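Long-range contacts in predicted protein (Acinetobacter sp. RUH2624, PDB 4MEA), which hydrolyses epoxides as a secreted Cif-type enzyme of the alpha/beta hydrolase fold, and is regarded as a virulence factor: residues I128-H133 with G149-A154; T264-A269 with P292-A297. All coordinates share one frame; numbering follows the deposited sequence.

Both contacts pair neighbouring parallel strands in the large mixed sheet of the alpha/beta hydrolase fold, and their centres are about 12 Å apart. Along the chain they come in series: contact 1 brackets helix 136-146 and is complete before contact 2 brackets helix 279-288. Strand 151-157 of contact 1 lies directly beside strand 267-272 of contact 2, so four adjacent strands, 128-133 through 295-300, run to one edge of the sheet. The join between the contacts probably includes a hydrogen bond from Met268 N to Ala154 O, 3.0 Å long. In this fold the loops following several of these strands normally carry the catalytic groups.

Contact 1 of 2, residues I128-H133 with G149-A154; sequences IYYVSH and GYIKKA
Ile128 reaches across to Tyr150 and Ile151 with one methyl. Its CD1 sits 3.6 Å from Tyr150 CE2, and Ile151 CD1 is equally near Ile128 CD1. With CG1 turned between its backbone N and carbonyl carbon (chi1 69°), Ile128 sends that branch over toward the neighbouring strand. Tyr130 joins the same face, its CB 3.8 Å from Ile151 CG2, while its hydroxyl bonds to Ser140 of helix 136-146. On the other face, the ring of Tyr129 lies alongside the extended chain of Lys153, CE1 to CD 3.7 Å, with the two pointing the same way. Lys153 NZ continues past the ring to the carbonyls of Phe322 and Leu323.

Backbone bonds close the pair: Ile128 N to Tyr150 O and Lys152 N to Ile128 O, the latter 2.9 Å and nearly straight at 172°, then Tyr130 N to Lys153 O. Two steps on strand 128-133 match three on its partner, a beta bulge at Lys152-Lys153 inside this beta-alpha-beta unit. The bulge has a cost: Lys153 N is buried without an acceptor, in the plane of the Tyr129 ring at its edge; the hydrogen bonds of Lys152 N and Lys153 O on either side probably help to carry it.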
loop_
_atom_site.group_PDB
_atom_site.type_symbol
_atom_site.label_atom_id
_atom_site.label_comp_id
_atom_site.label_asym_id
_atom_site.label_seq_id
_atom_site.Cartn_x
_atom_site.Cartn_y
_atom_site.Cartn_z
ATOM N N ILE A 128 16.469 -34.173 1.547
ATOM C CA ILE A 128 16.659 -33.194 0.486
ATOM C C ILE A 128 17.054 -31.874 1.106
ATOM O O ILE A 128 16.967 -31.701 2.323
ATOM C CB ILE A 128 15.355 -32.951 -0.311
ATOM C CG1 ILE A 128 14.326 -32.226 0.569
ATOM C CG2 ILE A 128 14.807 -34.265 -0.873
ATOM C CD1 ILE A 128 13.040 -31.836 -0.143
ATOM N N TYR A 129 17.491 -30.946 0.264
ATOM C CA TYR A 129 17.712 -29.571 0.694
ATOM C C TYR A 129 16.568 -28.734 0.126
ATOM O O TYR A 129 16.060 -29.037 -0.955
ATOM C CB TYR A 129 19.054 -29.057 0.183
ATOM C CG TYR A 129 20.252 -29.836 0.688
ATOM C CD1 TYR A 129 20.399 -30.129 2.034
ATOM C CD2 TYR A 129 21.238 -30.273 -0.186
ATOM C CE1 TYR A 129 21.496 -30.835 2.496
ATOM C CE2 TYR A 129 22.336 -30.980 0.265
ATOM C CZ TYR A 129 22.462 -31.259 1.609
ATOM O OH TYR A 129 23.555 -31.963 2.065
ATOM N N TYR A 130 16.172 -27.692 0.854
ATOM C CA TYR A 130 15.004 -26.887 0.509
ATOM C C TYR A 130 15.396 -25.406 0.460
ATOM O O TYR A 130 15.959 -24.864 1.415
ATOM C CB TYR A 130 13.902 -27.111 1.549
ATOM C CG TYR A 130 12.517 -26.645 1.154
ATOM C CD1 TYR A 130 11.617 -27.520 0.549
ATOM C CD2 TYR A 130 12.088 -25.344 1.422
ATOM C CE1 TYR A 130 10.333 -27.114 0.204
ATOM C CE2 TYR A 130 10.795 -24.923 1.072
ATOM C CZ TYR A 130 9.923 -25.819 0.468
ATOM O OH TYR A 130 8.636 -25.431 0.117
ATOM N N VAL A 131 15.115 -24.766 -0.673
ATOM C CA VAL A 131 15.549 -23.396 -0.924
ATOM C C VAL A 131 14.326 -22.597 -1.365
ATOM O O VAL A 131 13.640 -22.975 -2.322
ATOM C CB VAL A 131 16.670 -23.345 -2.005
ATOM C CG1 VAL A 131 17.071 -21.903 -2.325
ATOM C CG2 VAL A 131 17.891 -24.150 -1.554
ATOM N N SER A 132 14.044 -21.505 -0.657
ATOM C CA SER A 132 12.809 -20.750 -0.869
ATOM C C SER A 132 13.086 -19.248 -1.022
ATOM O O SER A 132 14.047 -18.740 -0.450
ATOM C CB SER A 132 11.870 -21.010 0.315
ATOM O OG SER A 132 10.748 -20.159 0.290
ATOM N N HIS A 133 12.247 -18.548 -1.795
ATOM C CA HIS A 133 12.404 -17.104 -2.012
ATOM C C HIS A 133 11.054 -16.384 -2.016
ATOM O O HIS A 133 10.078 -16.906 -2.548
ATOM C CB HIS A 133 13.136 -16.837 -3.339
ATOM C CG HIS A 133 13.365 -15.381 -3.634
ATOM N ND1 HIS A 133 12.733 -14.722 -4.667
ATOM C CD2 HIS A 133 14.183 -14.468 -3.054
ATOM C CE1 HIS A 133 13.140 -13.465 -4.703
ATOM N NE2 HIS A 133 14.018 -13.284 -3.734
ATOM N N GLY A 149 14.430 -33.380 9.013
ATOM C CA GLY A 149 14.974 -34.713 8.828
ATOM C C GLY A 149 14.824 -35.110 7.370
ATOM O O GLY A 149 15.818 -35.324 6.681
ATOM N N TYR A 150 13.584 -35.206 6.892
ATOM C CA TYR A 150 13.370 -35.319 5.456
ATOM C C TYR A 150 13.988 -34.086 4.796
ATOM O O TYR A 150 14.719 -34.196 3.811
ATOM C CB TYR A 150 11.892 -35.440 5.107
ATOM C CG TYR A 150 11.642 -35.490 3.614
ATOM C CD1 TYR A 150 11.761 -36.683 2.906
ATOM C CD2 TYR A 150 11.303 -34.344 2.909
ATOM C CE1 TYR A 150 11.544 -36.730 1.538
ATOM C CE2 TYR A 150 11.087 -34.376 1.541
ATOM C CZ TYR A 150 11.203 -35.568 0.861
ATOM O OH TYR A 150 10.988 -35.592 -0.501
ATOM N N ILE A 151 13.692 -32.908 5.348
ATOM C CA ILE A 151 14.442 -31.706 5.000
ATOM C C ILE A 151 15.690 -31.668 5.880
ATOM O O ILE A 151 15.595 -31.544 7.106
ATOM C CB ILE A 151 13.627 -30.415 5.225
ATOM C CG1 ILE A 151 12.219 -30.535 4.636
ATOM C CG2 ILE A 151 14.365 -29.208 4.633
ATOM C CD1 ILE A 151 12.175 -30.553 3.113
ATOM N N LYS A 152 16.854 -31.784 5.252
ATOM C CA LYS A 152 18.119 -31.833 5.978
ATOM C C LYS A 152 18.635 -30.440 6.325
ATOM O O LYS A 152 19.175 -30.218 7.411
ATOM C CB LYS A 152 19.167 -32.581 5.150
ATOM C CG LYS A 152 20.465 -32.854 5.887
ATOM C CD LYS A 152 21.388 -33.720 5.049
ATOM C CE LYS A 152 22.628 -34.120 5.826
ATOM N NZ LYS A 152 23.465 -35.077 5.054
ATOM N N LYS A 153 18.485 -29.518 5.375
ATOM C CA LYS A 153 18.870 -28.120 5.543
ATOM C C LYS A 153 17.899 -27.249 4.754
ATOM O O LYS A 153 17.377 -27.675 3.717
ATOM C CB LYS A 153 20.282 -27.872 5.019
ATOM C CG LYS A 153 21.360 -28.715 5.671
ATOM C CD LYS A 153 22.721 -28.426 5.063
ATOM C CE LYS A 153 23.811 -29.224 5.764
ATOM N NZ LYS A 153 25.161 -28.872 5.255
ATOM N N ALA A 154 17.682 -26.026 5.227
ATOM C CA ALA A 154 16.706 -25.124 4.613
ATOM C C ALA A 154 17.250 -23.708 4.476
ATOM O O ALA A 154 17.907 -23.199 5.384
ATOM C CB ALA A 154 15.416 -25.105 5.421
#

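Contact 2 of 2, residues T264-A269 with P292-A297; sequences TIPSMA and PAQYTA
Ser267 O is held by one peptide of the neighbouring strand: Thr296 N donates a 2.9 Å hydrogen bond that is nearly straight (170°) and lies in the carbonyl plane, and Tyr295 CA adds a CA-H...O contact of 3.4 Å to the same Ser267 O. One step on, the roles reverse. Thr296 O accepts from Ala269 N while Met268 CA comes within 3.0 Å of that Thr296 O. At the near end Ser267 N bonds to O of Gln294, the last residue of the 3-10 segment 292-294, from above the carbonyl plane.

These bonds set Ser267, Met268 and Ala269 level with Tyr295, Thr296 and Ala297, the regular parallel register of a beta-alpha-beta crossover through helix 279-288. Strand 295-300 is the last of the main sheet. In alpha/beta hydrolases the loop after this strand usually holds the catalytic histidine.

On the face of Ser267 and Ala269, Tyr295 swings its ring along the neighbouring strand, with CG trans to its own N (chi1 175°). Ser267 OG meets the ring edge near its plane, 3.6 Å from Tyr295 CD1, and Ala269 CB packs against Tyr295 CZ at 4.0 Å. The Tyr295 hydroxyl goes on to Val281 O in helix 279-288.

The reverse face carries Met268 and Thr296 and is turned to helix 307-323; SD of Met268 lies 3.9 Å from CG2 of Thr296, and both residues touch Phe322. At the outer end, Gln294 extends its side chain to Thr264, where NE2 approaches Thr264 O; the bond is doubtful, because OE1 crowds the same oxygen.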
loop_
_atom_site.group_PDB
_atom_site.type_symbol
_atom_site.label_atom_id
_atom_site.label_comp_id
_atom_site.label_asym_id
_atom_site.label_seq_id
_atom_site.Cartn_x
_atom_site.Cartn_y
_atom_site.Cartn_z
ATOM N N THR A 264 15.406 -26.997 14.059
ATOM C CA THR A 264 16.507 -27.703 14.712
ATOM C C THR A 264 17.505 -28.240 13.684
ATOM O O THR A 264 18.529 -28.813 14.042
ATOM C CB THR A 264 15.996 -28.875 15.586
ATOM O OG1 THR A 264 15.291 -29.812 14.768
ATOM C CG2 THR A 264 15.041 -28.367 16.672
ATOM N N ILE A 265 17.189 -28.072 12.405
ATOM C CA ILE A 265 18.123 -28.402 11.337
ATOM C C ILE A 265 18.871 -27.126 10.977
ATOM O O ILE A 265 18.406 -26.027 11.293
ATOM C CB ILE A 265 17.396 -28.912 10.069
ATOM C CG1 ILE A 265 16.486 -27.826 9.494
ATOM C CG2 ILE A 265 16.604 -30.194 10.357
ATOM C CD1 ILE A 265 15.950 -28.158 8.090
ATOM N N PRO A 266 20.034 -27.260 10.322
ATOM C CA PRO A 266 20.761 -26.065 9.895
ATOM C C PRO A 266 19.887 -25.231 8.958
ATOM O O PRO A 266 19.202 -25.782 8.092
ATOM C CB PRO A 266 21.962 -26.639 9.137
ATOM C CG PRO A 266 22.132 -28.033 9.699
ATOM C CD PRO A 266 20.740 -28.504 9.959
ATOM N N SER A 267 19.904 -23.918 9.140
ATOM C CA SER A 267 19.114 -23.034 8.298
ATOM C C SER A 267 19.929 -21.808 7.912
ATOM O O SER A 267 20.911 -21.464 8.574
ATOM C CB SER A 267 17.834 -22.617 9.013
ATOM O OG SER A 267 18.122 -21.871 10.182
ATOM N N MET A 268 19.527 -21.163 6.826
ATOM C CA MET A 268 20.179 -19.942 6.381
ATOM C C MET A 268 19.150 -18.887 6.000
ATOM O O MET A 268 18.134 -19.205 5.370
ATOM C CB MET A 268 21.098 -20.215 5.182
ATOM C CG MET A 268 21.734 -18.948 4.596
ATOM S SD MET A 268 23.162 -19.263 3.540
ATOM C CE MET A 268 22.417 -20.146 2.171
ATOM N N ALA A 269 19.414 -17.645 6.409
ATOM C CA ALA A 269 18.765 -16.473 5.840
ATOM C C ALA A 269 19.737 -15.877 4.835
ATOM O O ALA A 269 20.863 -15.524 5.179
ATOM C CB ALA A 269 18.420 -15.456 6.918
ATOM N N PRO A 292 21.543 -21.276 17.541
ATOM C CA PRO A 292 22.228 -20.275 16.717
ATOM C C PRO A 292 23.443 -20.857 16.020
ATOM O O PRO A 292 23.896 -20.318 15.012
ATOM C CB PRO A 292 22.685 -19.238 17.744
ATOM C CG PRO A 292 21.736 -19.377 18.868
ATOM C CD PRO A 292 21.402 -20.833 18.938
ATOM N N ALA A 293 23.979 -21.943 16.560
ATOM C CA ALA A 293 25.165 -22.551 15.977
ATOM C C ALA A 293 24.848 -23.186 14.629
ATOM O O ALA A 293 25.740 -23.410 13.814
ATOM C CB ALA A 293 25.766 -23.580 16.930
ATOM N N GLN A 294 23.571 -23.475 14.399
ATOM C CA GLN A 294 23.139 -24.087 13.139
ATOM C C GLN A 294 22.699 -23.057 12.096
ATOM O O GLN A 294 22.408 -23.408 10.949
ATOM C CB GLN A 294 21.975 -25.042 13.390
ATOM C CG GLN A 294 22.287 -26.238 14.253
ATOM C CD GLN A 294 21.073 -27.133 14.410
ATOM O OE1 GLN A 294 20.064 -26.734 15.002
ATOM N NE2 GLN A 294 21.154 -28.343 13.858
ATOM N N TYR A 295 22.659 -21.790 12.498
ATOM C CA TYR A 295 22.071 -20.724 11.684
ATOM C C TYR A 295 23.115 -19.858 10.972
ATOM O O TYR A 295 24.023 -19.307 11.603
ATOM C CB TYR A 295 21.182 -19.847 12.570
ATOM C CG TYR A 295 20.603 -18.623 11.890
ATOM C CD1 TYR A 295 19.713 -18.750 10.831
ATOM C CD2 TYR A 295 20.928 -17.343 12.322
ATOM C CE1 TYR A 295 19.173 -17.639 10.211
ATOM C CE2 TYR A 295 20.379 -16.219 11.712
ATOM C CZ TYR A 295 19.503 -16.378 10.652
ATOM O OH TYR A 295 18.951 -15.279 10.025
ATOM N N THR A 296 22.969 -19.742 9.654
ATOM C CA THR A 296 23.832 -18.892 8.840
ATOM C C THR A 296 23.035 -17.716 8.283
ATOM O O THR A 296 21.922 -17.883 7.786
ATOM C CB THR A 296 24.440 -19.675 7.660
ATOM O OG1 THR A 296 25.301 -20.703 8.156
ATOM C CG2 THR A 296 25.241 -18.752 6.754
ATOM N N ALA A 297 23.613 -16.526 8.366
ATOM C CA ALA A 297 22.993 -15.324 7.820
ATOM C C ALA A 297 23.954 -14.663 6.849
ATOM O O ALA A 297 25.071 -14.307 7.220
ATOM C CB ALA A 297 22.646 -14.359 8.936
#